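Long-range contact in putative mandelate racemase (Bordetella bronchiseptica, PDB 3OZY), which is of unknown function but binds magnesium and, as an enolase-superfamily member crystallised with m-xylarate, probably acts on an acid sugar or related carboxylate: residues A[238-252]-A[264-276]. Numbering follows the deposited sequence.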
loop_
_atom_site.group_PDB
_atom_site.type_symbol
_atom_site.label_atom_id
_atom_site.label_comp_id
_atom_site.label_asym_id
_atom_site.label_seq_id
_atom_site.Cartn_x
_atom_site.Cartn_y
_atom_site.Cartn_z
ATOM N N HIS A 238 17.288 3.885 9.301
ATOM C CA HIS A 238 18.125 2.849 8.708
ATOM C C HIS A 238 19.460 3.442 8.259
ATOM O O HIS A 238 20.512 2.811 8.390
ATOM C CB HIS A 238 17.397 2.185 7.532
ATOM C CG HIS A 238 16.248 1.300 7.932
ATOM N ND1 HIS A 238 15.001 1.793 8.254
ATOM C CD2 HIS A 238 16.149 -0.050 8.020
ATOM C CE1 HIS A 238 14.187 0.787 8.536
ATOM N NE2 HIS A 238 14.857 -0.343 8.394
ATOM N N ARG A 239 19.425 4.668 7.733
ATOM C CA ARG A 239 20.667 5.346 7.384
ATOM C C ARG A 239 21.550 5.517 8.620
ATOM O O ARG A 239 22.757 5.285 8.565
ATOM C CB ARG A 239 20.411 6.707 6.730
ATOM C CG ARG A 239 21.711 7.370 6.244
ATOM C CD ARG A 239 21.535 8.866 5.957
ATOM N NE ARG A 239 21.310 9.622 7.182
ATOM C CZ ARG A 239 22.244 9.864 8.099
ATOM N NH1 ARG A 239 23.487 9.416 7.934
ATOM N NH2 ARG A 239 21.932 10.556 9.188
ATOM N N ILE A 240 20.943 5.915 9.735
ATOM C CA ILE A 240 21.691 6.094 10.975
ATOM C C ILE A 240 22.386 4.795 11.387
ATOM O O ILE A 240 23.559 4.800 11.776
ATOM C CB ILE A 240 20.771 6.620 12.087
ATOM C CG1 ILE A 240 20.344 8.056 11.755
ATOM C CG2 ILE A 240 21.476 6.569 13.449
ATOM C CD1 ILE A 240 19.208 8.595 12.597
ATOM N N LEU A 241 21.678 3.676 11.289
ATOM C CA LEU A 241 22.278 2.384 11.632
ATOM C C LEU A 241 23.437 2.043 10.698
ATOM O O LEU A 241 24.510 1.635 11.136
ATOM C CB LEU A 241 21.233 1.270 11.594
ATOM C CG LEU A 241 20.120 1.369 12.632
ATOM C CD1 LEU A 241 19.040 0.321 12.367
ATOM C CD2 LEU A 241 20.705 1.203 14.030
ATOM N N ARG A 242 23.217 2.227 9.404
ATOM C CA ARG A 242 24.249 1.935 8.431
ATOM C C ARG A 242 25.466 2.853 8.594
ATOM O O ARG A 242 26.608 2.428 8.394
ATOM C CB ARG A 242 23.644 2.034 7.034
ATOM C CG ARG A 242 24.539 1.564 5.957
ATOM C CD ARG A 242 23.750 1.330 4.697
ATOM N NE ARG A 242 24.698 1.042 3.642
ATOM C CZ ARG A 242 25.278 1.970 2.892
ATOM N NH1 ARG A 242 24.977 3.253 3.062
ATOM N NH2 ARG A 242 26.149 1.613 1.959
ATOM N N ALA A 243 25.221 4.105 8.976
ATOM C CA ALA A 243 26.284 5.087 9.159
ATOM C C ALA A 243 27.235 4.729 10.298
ATOM O O ALA A 243 28.291 5.350 10.449
ATOM C CB ALA A 243 25.682 6.471 9.390
ATOM N N GLN A 244 26.879 3.742 11.118
ATOM C CA GLN A 244 27.787 3.337 12.184
ATOM C C GLN A 244 29.000 2.589 11.634
ATOM O O GLN A 244 29.983 2.396 12.344
ATOM C CB GLN A 244 27.063 2.507 13.252
ATOM C CG GLN A 244 25.863 3.236 13.870
ATOM C CD GLN A 244 26.192 4.659 14.309
ATOM O OE1 GLN A 244 27.085 4.871 15.130
ATOM N NE2 GLN A 244 25.473 5.639 13.764
ATOM N N GLY A 245 28.926 2.174 10.372
ATOM C CA GLY A 245 30.067 1.579 9.696
ATOM C C GLY A 245 30.488 0.219 10.219
ATOM O O GLY A 245 31.663 -0.140 10.151
ATOM N N THR A 246 29.545 -0.556 10.737
ATOM C CA THR A 246 29.887 -1.888 11.218
ATOM C C THR A 246 29.864 -2.889 10.072
ATOM O O THR A 246 29.339 -2.604 9.000
ATOM C CB THR A 246 28.901 -2.397 12.293
ATOM O OG1 THR A 246 27.677 -2.815 11.672
ATOM C CG2 THR A 246 28.630 -1.340 13.372
ATOM N N PRO A 247 30.446 -4.074 10.290
ATOM C CA PRO A 247 30.348 -5.125 9.271
ATOM C C PRO A 247 28.982 -5.809 9.230
ATOM O O PRO A 247 28.806 -6.730 8.431
ATOM C CB PRO A 247 31.433 -6.129 9.695
ATOM C CG PRO A 247 32.375 -5.324 10.567
ATOM C CD PRO A 247 31.470 -4.379 11.301
ATOM N N VAL A 248 28.043 -5.377 10.070
ATOM C CA VAL A 248 26.703 -5.963 10.070
ATOM C C VAL A 248 25.849 -5.262 9.020
ATOM O O VAL A 248 25.707 -4.037 9.045
ATOM C CB VAL A 248 26.015 -5.813 11.453
ATOM C CG1 VAL A 248 24.656 -6.503 11.457
ATOM C CG2 VAL A 248 26.885 -6.375 12.574
ATOM N N ARG A 249 25.298 -6.030 8.084
ATOM C CA ARG A 249 24.484 -5.457 7.014
ATOM C C ARG A 249 23.119 -5.026 7.535
ATOM O O ARG A 249 22.502 -5.753 8.318
ATOM C CB ARG A 249 24.292 -6.495 5.913
ATOM C CG ARG A 249 25.580 -6.931 5.246
ATOM C CD ARG A 249 25.449 -8.334 4.643
ATOM N NE ARG A 249 26.719 -8.773 4.066
ATOM C CZ ARG A 249 27.725 -9.264 4.776
ATOM N NH1 ARG A 249 27.600 -9.416 6.088
ATOM N NH2 ARG A 249 28.858 -9.618 4.172
ATOM N N ILE A 250 22.644 -3.863 7.097
ATOM C CA ILE A 250 21.277 -3.444 7.386
ATOM C C ILE A 250 20.372 -3.962 6.263
ATOM O O ILE A 250 20.565 -3.623 5.085
ATOM C CB ILE A 250 21.181 -1.911 7.541
ATOM C CG1 ILE A 250 22.155 -1.422 8.623
ATOM C CG2 ILE A 250 19.743 -1.468 7.849
ATOM C CD1 ILE A 250 22.016 -2.136 9.968
ATOM N N ALA A 251 19.407 -4.810 6.621
ATOM C CA ALA A 251 18.560 -5.498 5.651
ATOM C C ALA A 251 17.094 -5.176 5.872
ATOM O O ALA A 251 16.628 -5.125 7.006
ATOM C CB ALA A 251 18.772 -7.011 5.774
ATOM N N THR A 252 16.362 -4.971 4.785
ATOM C CA THR A 252 14.917 -4.839 4.870
ATOM C C THR A 252 14.324 -5.073 3.490
ATOM O O THR A 252 15.016 -4.977 2.475
ATOM C CB THR A 252 14.482 -3.468 5.456
ATOM O OG1 THR A 252 13.069 -3.485 5.683
ATOM C CG2 THR A 252 14.865 -2.295 4.524
ATOM N N ASP A 264 14.289 4.667 -2.943
ATOM C CA ASP A 264 14.296 5.652 -1.865
ATOM C C ASP A 264 15.294 5.282 -0.768
ATOM O O ASP A 264 15.974 6.149 -0.236
ATOM C CB ASP A 264 12.900 5.839 -1.275
ATOM C CG ASP A 264 12.012 6.695 -2.143
ATOM O OD1 ASP A 264 12.540 7.452 -2.984
ATOM O OD2 ASP A 264 10.786 6.616 -1.974
ATOM N N TYR A 265 15.374 4.000 -0.410
ATOM C CA TYR A 265 16.377 3.587 0.566
ATOM C C TYR A 265 17.789 3.805 0.041
ATOM O O TYR A 265 18.644 4.317 0.758
ATOM C CB TYR A 265 16.163 2.125 0.989
ATOM C CG TYR A 265 15.250 1.948 2.179
ATOM C CD1 TYR A 265 13.870 2.069 2.053
ATOM C CD2 TYR A 265 15.772 1.644 3.425
ATOM C CE1 TYR A 265 13.041 1.911 3.148
ATOM C CE2 TYR A 265 14.955 1.482 4.525
ATOM C CZ TYR A 265 13.590 1.609 4.381
ATOM O OH TYR A 265 12.790 1.439 5.494
ATOM N N ILE A 266 18.033 3.422 -1.205
ATOM C CA ILE A 266 19.368 3.567 -1.781
ATOM C C ILE A 266 19.794 5.036 -1.856
ATOM O O ILE A 266 20.926 5.381 -1.508
ATOM C CB ILE A 266 19.461 2.897 -3.159
ATOM C CG1 ILE A 266 19.308 1.377 -3.024
ATOM C CG2 ILE A 266 20.781 3.257 -3.862
ATOM C CD1 ILE A 266 19.169 0.677 -4.340
ATOM N N ARG A 267 18.881 5.902 -2.279
ATOM C CA ARG A 267 19.186 7.330 -2.421
ATOM C C ARG A 267 19.456 8.003 -1.080
ATOM O O ARG A 267 20.035 9.095 -1.016
ATOM C CB ARG A 267 18.049 8.064 -3.143
ATOM C CG ARG A 267 17.935 7.724 -4.610
ATOM C CD ARG A 267 16.864 8.563 -5.291
ATOM N NE ARG A 267 17.221 9.980 -5.339
ATOM C CZ ARG A 267 16.583 10.940 -4.678
ATOM N NH1 ARG A 267 15.542 10.645 -3.913
ATOM N NH2 ARG A 267 16.987 12.200 -4.787
ATOM N N ASN A 268 19.019 7.359 -0.008
ATOM C CA ASN A 268 19.283 7.859 1.324
ATOM C C ASN A 268 20.356 7.075 2.074
ATOM O O ASN A 268 20.481 7.207 3.291
ATOM C CB ASN A 268 17.982 7.911 2.116
ATOM C CG ASN A 268 17.061 9.001 1.613
ATOM O OD1 ASN A 268 17.288 10.181 1.885
ATOM N ND2 ASN A 268 16.040 8.623 0.842
ATOM N N ASP A 269 21.124 6.269 1.343
ATOM C CA ASP A 269 22.231 5.507 1.932
ATOM C C ASP A 269 21.761 4.674 3.127
ATOM O O ASP A 269 22.459 4.542 4.135
ATOM C CB ASP A 269 23.381 6.450 2.326
ATOM C CG ASP A 269 24.001 7.150 1.119
ATOM O OD1 ASP A 269 24.154 6.509 0.062
ATOM O OD2 ASP A 269 24.344 8.345 1.231
ATOM N N ALA A 270 20.578 4.086 2.986
ATOM C CA ALA A 270 19.882 3.507 4.123
ATOM C C ALA A 270 19.772 1.979 4.078
ATOM O O ALA A 270 19.064 1.396 4.894
ATOM C CB ALA A 270 18.491 4.133 4.246
ATOM N N ILE A 271 20.457 1.318 3.149
ATOM C CA ILE A 271 20.265 -0.133 3.028
ATOM C C ILE A 271 21.499 -0.851 2.493
ATOM O O ILE A 271 22.162 -0.357 1.576
ATOM C CB ILE A 271 19.020 -0.439 2.144
ATOM C CG1 ILE A 271 18.541 -1.887 2.294
ATOM C CG2 ILE A 271 19.265 -0.046 0.673
ATOM C CD1 ILE A 271 17.161 -2.100 1.648
ATOM N N ASP A 272 21.803 -2.017 3.064
ATOM C CA ASP A 272 22.878 -2.882 2.574
ATOM C C ASP A 272 22.341 -4.065 1.778
ATOM O O ASP A 272 22.929 -4.473 0.775
ATOM C CB ASP A 272 23.723 -3.413 3.734
ATOM C CG ASP A 272 24.501 -2.327 4.433
ATOM O OD1 ASP A 272 25.289 -1.619 3.766
ATOM O OD2 ASP A 272 24.306 -2.189 5.656
ATOM N N VAL A 273 21.239 -4.636 2.261
ATOM C CA VAL A 273 20.652 -5.831 1.665
ATOM C C VAL A 273 19.182 -5.562 1.370
ATOM O O VAL A 273 18.385 -5.334 2.288
ATOM C CB VAL A 273 20.782 -7.047 2.600
ATOM C CG1 VAL A 273 20.000 -8.236 2.053
ATOM C CG2 VAL A 273 22.251 -7.409 2.821
ATOM N N LEU A 274 18.845 -5.569 0.082
ATOM C CA LEU A 274 17.465 -5.412 -0.360
ATOM C C LEU A 274 16.807 -6.779 -0.315
ATOM O O LEU A 274 17.337 -7.732 -0.879
ATOM C CB LEU A 274 17.416 -4.859 -1.783
ATOM C CG LEU A 274 17.850 -3.412 -2.027
ATOM C CD1 LEU A 274 19.356 -3.214 -1.802
ATOM C CD2 LEU A 274 17.464 -3.033 -3.443
ATOM N N GLN A 275 15.649 -6.874 0.332
ATOM C CA GLN A 275 15.018 -8.180 0.523
ATOM C C GLN A 275 13.697 -8.336 -0.223
ATOM O O GLN A 275 12.859 -9.164 0.132
ATOM C CB GLN A 275 14.858 -8.479 2.008
ATOM C CG GLN A 275 16.181 -8.489 2.761
ATOM C CD GLN A 275 15.983 -8.865 4.201
ATOM O OE1 GLN A 275 15.336 -8.140 4.959
ATOM N NE2 GLN A 275 16.528 -10.012 4.593
ATOM N N ALA A 276 13.535 -7.558 -1.289
ATOM C CA ALA A 276 12.353 -7.671 -2.144
ATOM C C ALA A 276 12.076 -9.130 -2.512
ATOM O O ALA A 276 12.945 -9.822 -3.039
ATOM C CB ALA A 276 12.536 -6.847 -3.404
HETATM O O HOH W 1 24.552 5.499 5.820
HETATM O O HOH W 2 27.065 -1.433 1.734
HETATM O O HOH W 3 25.892 -1.584 7.830
#
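The D272 carboxylate bridges helix 235-242, through R242, and strand 249-252, through I250. OD2 accepts the backbone N of I250 through its anti lone pair at 2.8 Å, the N-H...O angle of 178° marking an almost straight bond. OD1 takes NE of R242 at 2.7 Å in a salt bridge; NE approaches from above the carboxylate plane, although OD1 lies near the guanidinium plane. R242 gets there with CG anti to its backbone N (chi1 -171°) and an extended chain, which lets NH1 donate to D269 O at 3.0 Å. This is the wetter side: one water joins R242 NH2 to D272 OD1, another V248 O to D272 OD2, and a third R239 O to D269 O, beside the Schellman motif that ends helix 258-267.

The tight side is the buried strand pair and the H238-Y265 pair. I250 O accepts both D272 N and V273 N, T252 N donates to V273 O, and A251 CB packs on V273 CB at 3.8 Å. The Y265 edge meets the H238 face in a T-shaped stack, planes at 75° and CE2 3.6 Å from H238 CG. Q275 extends past A251 to donate from NE2 to the magnesium ligand E227. Parallel strands 249-252 and 273-274, joined through helix 258-267, form a beta-alpha-beta unit of the barrel; strand 225-227 flanks 249-252, strand 300-301 flanks 273-274, and helix 235-242 packs against helix 258-267.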